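Local coordinates for protein dihydropteroate synthase (Mycobacterium smegmatis, PDB 6OMZ) that probably catalyses the condensation of para-aminobenzoate with 6-hydroxymethyl-7,8-dihydropterin diphosphate to 7,8-dihydropteroate, the immediate precursor of folates, at residues A[40-45]-A[82-87]; A[175-180]-A[188-193]. The protein carries 1 engineered substitution. All coordinates share one frame; numbering follows the deposited sequence. Where two conformers were deposited one is given.

Interaction 1: A[40-45]-A[82-87]; sequences KFIDTD and AARVTP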
loop_
_atom_site.group_PDB
_atom_site.type_symbol
_atom_site.label_atom_id
_atom_site.label_comp_id
_atom_site.label_asym_id
_atom_site.label_seq_id
_atom_site.Cartn_x
_atom_site.Cartn_y
_atom_site.Cartn_z
ATOM N N LYS A 40 -9.019 -24.055 4.867
ATOM C CA LYS A 40 -10.005 -24.381 3.841
ATOM C C LYS A 40 -11.075 -23.300 3.674
ATOM O O LYS A 40 -11.503 -23.025 2.549
ATOM C CB LYS A 40 -10.675 -25.720 4.172
ATOM C CG LYS A 40 -11.883 -26.050 3.316
ATOM C CD LYS A 40 -11.520 -26.175 1.844
ATOM C CE LYS A 40 -12.773 -26.363 1.002
ATOM N NZ LYS A 40 -12.469 -26.714 -0.410
ATOM N N PHE A 41 -11.523 -22.675 4.760
ATOM C CA PHE A 41 -12.659 -21.765 4.705
ATOM C C PHE A 41 -12.234 -20.332 5.005
ATOM O O PHE A 41 -11.287 -20.083 5.759
ATOM C CB PHE A 41 -13.761 -22.205 5.680
ATOM C CG PHE A 41 -14.306 -23.580 5.397
ATOM C CD1 PHE A 41 -15.144 -23.801 4.310
ATOM C CD2 PHE A 41 -13.984 -24.650 6.219
ATOM C CE1 PHE A 41 -15.644 -25.067 4.046
ATOM C CE2 PHE A 41 -14.481 -25.909 5.966
ATOM C CZ PHE A 41 -15.316 -26.122 4.877
ATOM N N ILE A 42 -12.937 -19.384 4.381
ATOM C CA ILE A 42 -12.698 -17.979 4.671
ATOM C C ILE A 42 -12.961 -17.738 6.148
ATOM O O ILE A 42 -13.912 -18.282 6.726
ATOM C CB ILE A 42 -13.575 -17.087 3.777
ATOM C CG1 ILE A 42 -13.028 -17.087 2.354
ATOM C CG2 ILE A 42 -13.590 -15.658 4.290
ATOM C CD1 ILE A 42 -11.742 -16.287 2.226
ATOM N N ASP A 43 -12.082 -16.957 6.786
ATOM C CA ASP A 43 -12.094 -16.808 8.242
ATOM C C ASP A 43 -12.150 -15.321 8.573
ATOM O O ASP A 43 -11.128 -14.685 8.845
ATOM C CB ASP A 43 -10.879 -17.494 8.872
ATOM C CG ASP A 43 -10.968 -17.566 10.388
ATOM O OD1 ASP A 43 -11.774 -16.820 10.987
ATOM O OD2 ASP A 43 -10.224 -18.371 10.988
ATOM N N THR A 44 -13.368 -14.780 8.573
ATOM C CA THR A 44 -13.565 -13.368 8.881
ATOM C C THR A 44 -13.006 -13.015 10.254
ATOM O O THR A 44 -12.326 -11.996 10.411
ATOM C CB THR A 44 -15.056 -13.031 8.816
ATOM O OG1 THR A 44 -15.517 -13.194 7.478
ATOM C CG2 THR A 44 -15.308 -11.603 9.279
ATOM N N ASP A 45 -13.301 -13.840 11.265
ATOM C CA ASP A 45 -12.888 -13.517 12.633
ATOM C C ASP A 45 -11.369 -13.427 12.757
ATOM O O ASP A 45 -10.850 -12.594 13.510
ATOM C CB ASP A 45 -13.440 -14.551 13.618
ATOM C CG ASP A 45 -14.961 -14.537 13.693
ATOM O OD1 ASP A 45 -15.571 -13.504 13.341
ATOM O OD2 ASP A 45 -15.542 -15.562 14.106
ATOM N N ALA A 82 -15.311 -8.995 -3.085
ATOM C CA ALA A 82 -16.120 -8.140 -2.221
ATOM C C ALA A 82 -16.697 -8.927 -1.048
ATOM O O ALA A 82 -16.721 -8.435 0.088
ATOM C CB ALA A 82 -17.243 -7.488 -3.033
ATOM N N ALA A 83 -17.168 -10.147 -1.310
ATOM C CA ALA A 83 -17.755 -10.966 -0.257
ATOM C C ALA A 83 -16.734 -11.302 0.822
ATOM O O ALA A 83 -17.108 -11.542 1.975
ATOM C CB ALA A 83 -18.334 -12.247 -0.852
ATOM N N ARG A 84 -15.448 -11.334 0.469
ATOM C CA ARG A 84 -14.414 -11.630 1.459
ATOM C C ARG A 84 -14.056 -10.409 2.306
ATOM O O ARG A 84 -13.824 -10.537 3.516
ATOM C CB ARG A 84 -13.167 -12.179 0.761
ATOM C CG ARG A 84 -13.354 -13.588 0.209
ATOM C CD ARG A 84 -12.129 -14.088 -0.541
ATOM N NE ARG A 84 -12.382 -15.414 -1.101
ATOM C CZ ARG A 84 -11.476 -16.169 -1.712
ATOM N NH1 ARG A 84 -10.220 -15.749 -1.833
ATOM N NH2 ARG A 84 -11.832 -17.353 -2.198
ATOM N N VAL A 85 -14.001 -9.225 1.697
ATOM C CA VAL A 85 -13.508 -8.065 2.437
ATOM C C VAL A 85 -14.615 -7.396 3.248
ATOM O O VAL A 85 -14.340 -6.861 4.323
ATOM C CB VAL A 85 -12.818 -7.039 1.516
ATOM C CG1 VAL A 85 -11.574 -7.631 0.856
ATOM C CG2 VAL A 85 -13.794 -6.472 0.478
ATOM N N THR A 86 -15.866 -7.406 2.767
ATOM C CA THR A 86 -16.866 -6.549 3.411
ATOM C C THR A 86 -17.216 -6.953 4.847
ATOM O O THR A 86 -17.385 -6.051 5.685
ATOM C CB THR A 86 -18.152 -6.432 2.569
ATOM O OG1 THR A 86 -18.648 -7.722 2.181
ATOM C CG2 THR A 86 -17.891 -5.579 1.325
ATOM N N PRO A 87 -17.321 -8.248 5.202
ATOM C CA PRO A 87 -17.571 -8.568 6.625
ATOM C C PRO A 87 -16.460 -8.092 7.539
ATOM O O PRO A 87 -16.717 -7.687 8.680
ATOM C CB PRO A 87 -17.677 -10.103 6.639
ATOM C CG PRO A 87 -17.979 -10.492 5.215
ATOM C CD PRO A 87 -17.272 -9.472 4.376
HETATM O O HOH W 1 -14.705 -12.726 5.152
#
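Ile42 lays its terminal methyl over one face of the Arg84 guanidinium, and this is the tight half of the contact that the first turn of helix 44-56 and the loop before it make with helix 78-93. The closest pair is Ile42 CD1 and Arg84 NE at 3.5 Å, with Ile42 CD1 to Arg84 CD at 3.6 Å and to Arg84 CG at 3.7 Å, so the methyl follows the arginine from its aliphatic stem onto the start of the guanidinium. The two side chains cross at about a right angle. Arg84 offers a long surface because its chain runs extended from CG to NE (chi2 177°, chi3 -177°), and its NH1 is hydrogen-bonded to Thr31 OG1, a bond that helps fix where the guanidinium lies.

The other half is looser. Thr44 CG2 meets Pro87 CB at 3.9 Å, and Thr44 OG1 lies as far from the same Pro87 CB. No direct hydrogen bond joins the segments; a water lies between them instead, donating to Arg84 O at 2.9 Å, while its 2.5 Å separation from Thr44 OG1 is unusually short and leaves that side of the bridge doubtful. With 187 Å² buried in total and none of the four touching residues fully buried, this is a surface contact.

Asp43 occupies the N-cap of helix 44-56, its OD1 accepting from Arg46 N and so capping the turn from which Thr44 meets Pro87. Helix 30-35 flanks the pair through Phe35, touched by both Ile42 and Arg84, while Thr44 also rests on Val88 and Glu91, so helix 44-56 begins against helix 78-93 on the outside of the barrel.

Interaction 2: A[175-180]-A[188-193]; sequences AAVDAA and ERLVID. With PMM (pterin-6-yl-methyl-monophosphate), chain D.
A helix returning to the next barrel strand makes this contact: helix 165-182 packs over strand 190-193, and the axes of the short segments 175-180 and 190-193 approach to 9.7 Å, running nearly antiparallel at 157°. The two methyls of Val177 divide between Leu190 and Ile192, two residues apart along the strand. CG1 of Val177 meets Leu190 CD1 at 3.8 Å, whereas Val177 CG2 reaches Ile192 CG2 at 3.7 Å; with CG1 anti to the backbone N, the branches separate toward two strand residues. One turn later, Ala180 CB sits 3.8 Å from Leu190 CD2, so the leucine fork receives a helix residue on each prong. Val181 and Val185 add to the apolar surroundings of Leu190.

The strand's C-terminal end carries the ligand. Asp193 OD2 accepts from both PMM N3 and PMM N2, each at 2.8 Å, with N-H...O angles of 151° and 144°. One carboxylate oxygen thus grips two neighbouring pterin donors, while OD1 is held by Gly195 N, which would restrict rotation of the group. Asn121 also binds the pterin-monophosphate. Hydrophobic packing of a helix on the outer side of a strand, with ligand-binding residues at the strand's C-terminal end, is the hallmark of the TIM barrel.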
loop_
_atom_site.group_PDB
_atom_site.type_symbol
_atom_site.label_atom_id
_atom_site.label_comp_id
_atom_site.label_asym_id
_atom_site.label_seq_id
_atom_site.Cartn_x
_atom_site.Cartn_y
_atom_site.Cartn_z
ATOM N N ALA A 175 0.075 12.439 -13.991
ATOM C CA ALA A 175 -0.939 12.299 -15.028
ATOM C C ALA A 175 -2.169 11.578 -14.493
ATOM O O ALA A 175 -3.298 11.908 -14.868
ATOM C CB ALA A 175 -0.372 11.563 -16.241
ATOM N N ALA A 176 -1.968 10.596 -13.611
ATOM C CA ALA A 176 -3.100 9.940 -12.966
ATOM C C ALA A 176 -3.854 10.913 -12.067
ATOM O O ALA A 176 -5.092 10.921 -12.051
ATOM C CB ALA A 176 -2.621 8.724 -12.166
ATOM N N VAL A 177 -3.119 11.742 -11.320
ATOM C CA VAL A 177 -3.726 12.806 -10.520
ATOM C C VAL A 177 -4.577 13.720 -11.401
ATOM O O VAL A 177 -5.731 14.029 -11.072
ATOM C CB VAL A 177 -2.634 13.598 -9.774
ATOM C CG1 VAL A 177 -3.192 14.907 -9.241
ATOM C CG2 VAL A 177 -2.026 12.762 -8.643
ATOM N N ASP A 178 -4.017 14.173 -12.533
ATOM C CA ASP A 178 -4.767 15.021 -13.465
ATOM C C ASP A 178 -6.059 14.361 -13.925
ATOM O O ASP A 178 -7.102 15.022 -14.030
ATOM C CB ASP A 178 -3.926 15.348 -14.698
ATOM C CG ASP A 178 -2.861 16.365 -14.419
ATOM O OD1 ASP A 178 -3.019 17.131 -13.444
ATOM O OD2 ASP A 178 -1.877 16.405 -15.183
ATOM N N ALA A 179 -5.997 13.073 -14.264
ATOM C CA ALA A 179 -7.191 12.399 -14.757
ATOM C C ALA A 179 -8.232 12.266 -13.654
ATOM O O ALA A 179 -9.440 12.364 -13.918
ATOM C CB ALA A 179 -6.822 11.035 -15.335
ATOM N N ALA A 180 -7.781 12.052 -12.412
ATOM C CA ALA A 180 -8.701 12.012 -11.279
ATOM C C ALA A 180 -9.413 13.348 -11.109
ATOM O O ALA A 180 -10.644 13.399 -10.977
ATOM C CB ALA A 180 -7.944 11.630 -10.004
ATOM N N GLU A 188 -7.198 17.682 -3.189
ATOM C CA GLU A 188 -6.773 17.436 -1.819
ATOM C C GLU A 188 -6.978 15.988 -1.382
ATOM O O GLU A 188 -6.404 15.585 -0.369
ATOM C CB GLU A 188 -7.520 18.368 -0.861
ATOM C CG GLU A 188 -7.240 19.861 -1.061
ATOM C CD GLU A 188 -8.034 20.486 -2.200
ATOM O OE1 GLU A 188 -8.883 19.798 -2.809
ATOM O OE2 GLU A 188 -7.804 21.682 -2.484
ATOM N N ARG A 189 -7.758 15.195 -2.114
ATOM C CA ARG A 189 -8.063 13.833 -1.687
ATOM C C ARG A 189 -7.177 12.777 -2.343
ATOM O O ARG A 189 -7.387 11.584 -2.129
ATOM C CB ARG A 189 -9.543 13.533 -1.945
ATOM C CG ARG A 189 -10.452 14.452 -1.134
ATOM C CD ARG A 189 -11.844 13.884 -0.935
ATOM N NE ARG A 189 -12.598 14.668 0.043
ATOM C CZ ARG A 189 -13.539 15.555 -0.263
ATOM N NH1 ARG A 189 -13.869 15.776 -1.529
ATOM N NH2 ARG A 189 -14.164 16.216 0.702
ATOM N N LEU A 190 -6.167 13.177 -3.096
ATOM C CA LEU A 190 -5.316 12.213 -3.775
ATOM C C LEU A 190 -4.052 11.930 -2.975
ATOM O O LEU A 190 -3.494 12.820 -2.330
ATOM C CB LEU A 190 -4.965 12.718 -5.169
ATOM C CG LEU A 190 -6.256 12.804 -5.976
ATOM C CD1 LEU A 190 -6.103 13.734 -7.157
ATOM C CD2 LEU A 190 -6.690 11.394 -6.406
ATOM N N VAL A 191 -3.629 10.668 -3.009
ATOM C CA VAL A 191 -2.354 10.195 -2.492
ATOM C C VAL A 191 -1.675 9.460 -3.642
ATOM O O VAL A 191 -2.347 8.848 -4.478
ATOM C CB VAL A 191 -2.566 9.265 -1.269
ATOM C CG1 VAL A 191 -1.237 8.707 -0.743
ATOM C CG2 VAL A 191 -3.350 9.997 -0.156
ATOM N N ILE A 192 -0.341 9.544 -3.712
ATOM C CA ILE A 192 0.395 8.811 -4.739
ATOM C C ILE A 192 1.401 7.875 -4.079
ATOM O O ILE A 192 1.821 8.079 -2.938
ATOM C CB ILE A 192 1.099 9.749 -5.740
ATOM C CG1 ILE A 192 1.995 10.749 -5.004
ATOM C CG2 ILE A 192 0.048 10.443 -6.630
ATOM C CD1 ILE A 192 2.759 11.709 -5.931
ATOM N N ASP A 193 1.807 6.840 -4.830
ATOM C CA ASP A 193 2.649 5.760 -4.290
ATOM C C ASP A 193 3.529 5.311 -5.455
ATOM O O ASP A 193 2.985 4.999 -6.521
ATOM C CB ASP A 193 1.770 4.607 -3.765
ATOM C CG ASP A 193 2.566 3.445 -3.154
ATOM O OD1 ASP A 193 3.690 3.147 -3.601
ATOM O OD2 ASP A 193 2.027 2.799 -2.224
HETATM N N5 PMM D . 1.826 -3.555 -2.419
HETATM C C6 PMM D . 0.957 -4.582 -2.472
HETATM C C7 PMM D . -0.406 -4.359 -2.387
HETATM N N8 PMM D . -0.970 -3.150 -2.281
HETATM N N1 PMM D . -0.693 -0.901 -2.204
HETATM C C2 PMM D . 0.097 0.169 -2.219
HETATM N N2 PMM D . -0.443 1.391 -2.219
HETATM N N3 PMM D . 1.461 0.089 -2.265
HETATM C C4 PMM D . 2.182 -1.085 -2.314
HETATM O O4 PMM D . 3.409 -1.072 -2.329
HETATM C C4A PMM D . 1.346 -2.304 -2.321
HETATM C C8A PMM D . -0.092 -2.138 -2.258
HETATM C C9 PMM D . 1.531 -5.943 -2.740
HETATM O O10 PMM D . 2.287 -6.391 -1.584
HETATM P PA PMM D . 1.750 -7.301 -0.341
HETATM O O1P PMM D . 2.908 -7.411 0.583
HETATM O O2P PMM D . 0.563 -6.595 0.318
HETATM O O3P PMM D . 1.297 -8.648 -0.889
#

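From the N terminus, interaction 1 comes first: residues 40-45 enter helix 44-56, and the chain passes through strand 61-65 before residues 82-87 on helix 78-93 close a loop of 36 intervening residues. Interaction 2 opens later and closes over just seven, joining helix 165-182 to the strand that follows it. The two are in series, neither nested nor crossed. Their centres lie 30 Å apart and their nearest atoms about 17 Å, with no touch. Interaction 1 ties the first turn of helix 44-56 and the loop before it to the next outer helix, 78-93, whereas interaction 2 ties a helix to sheet strand 190-193, whose end reaches the pterin pocket of the same barrel.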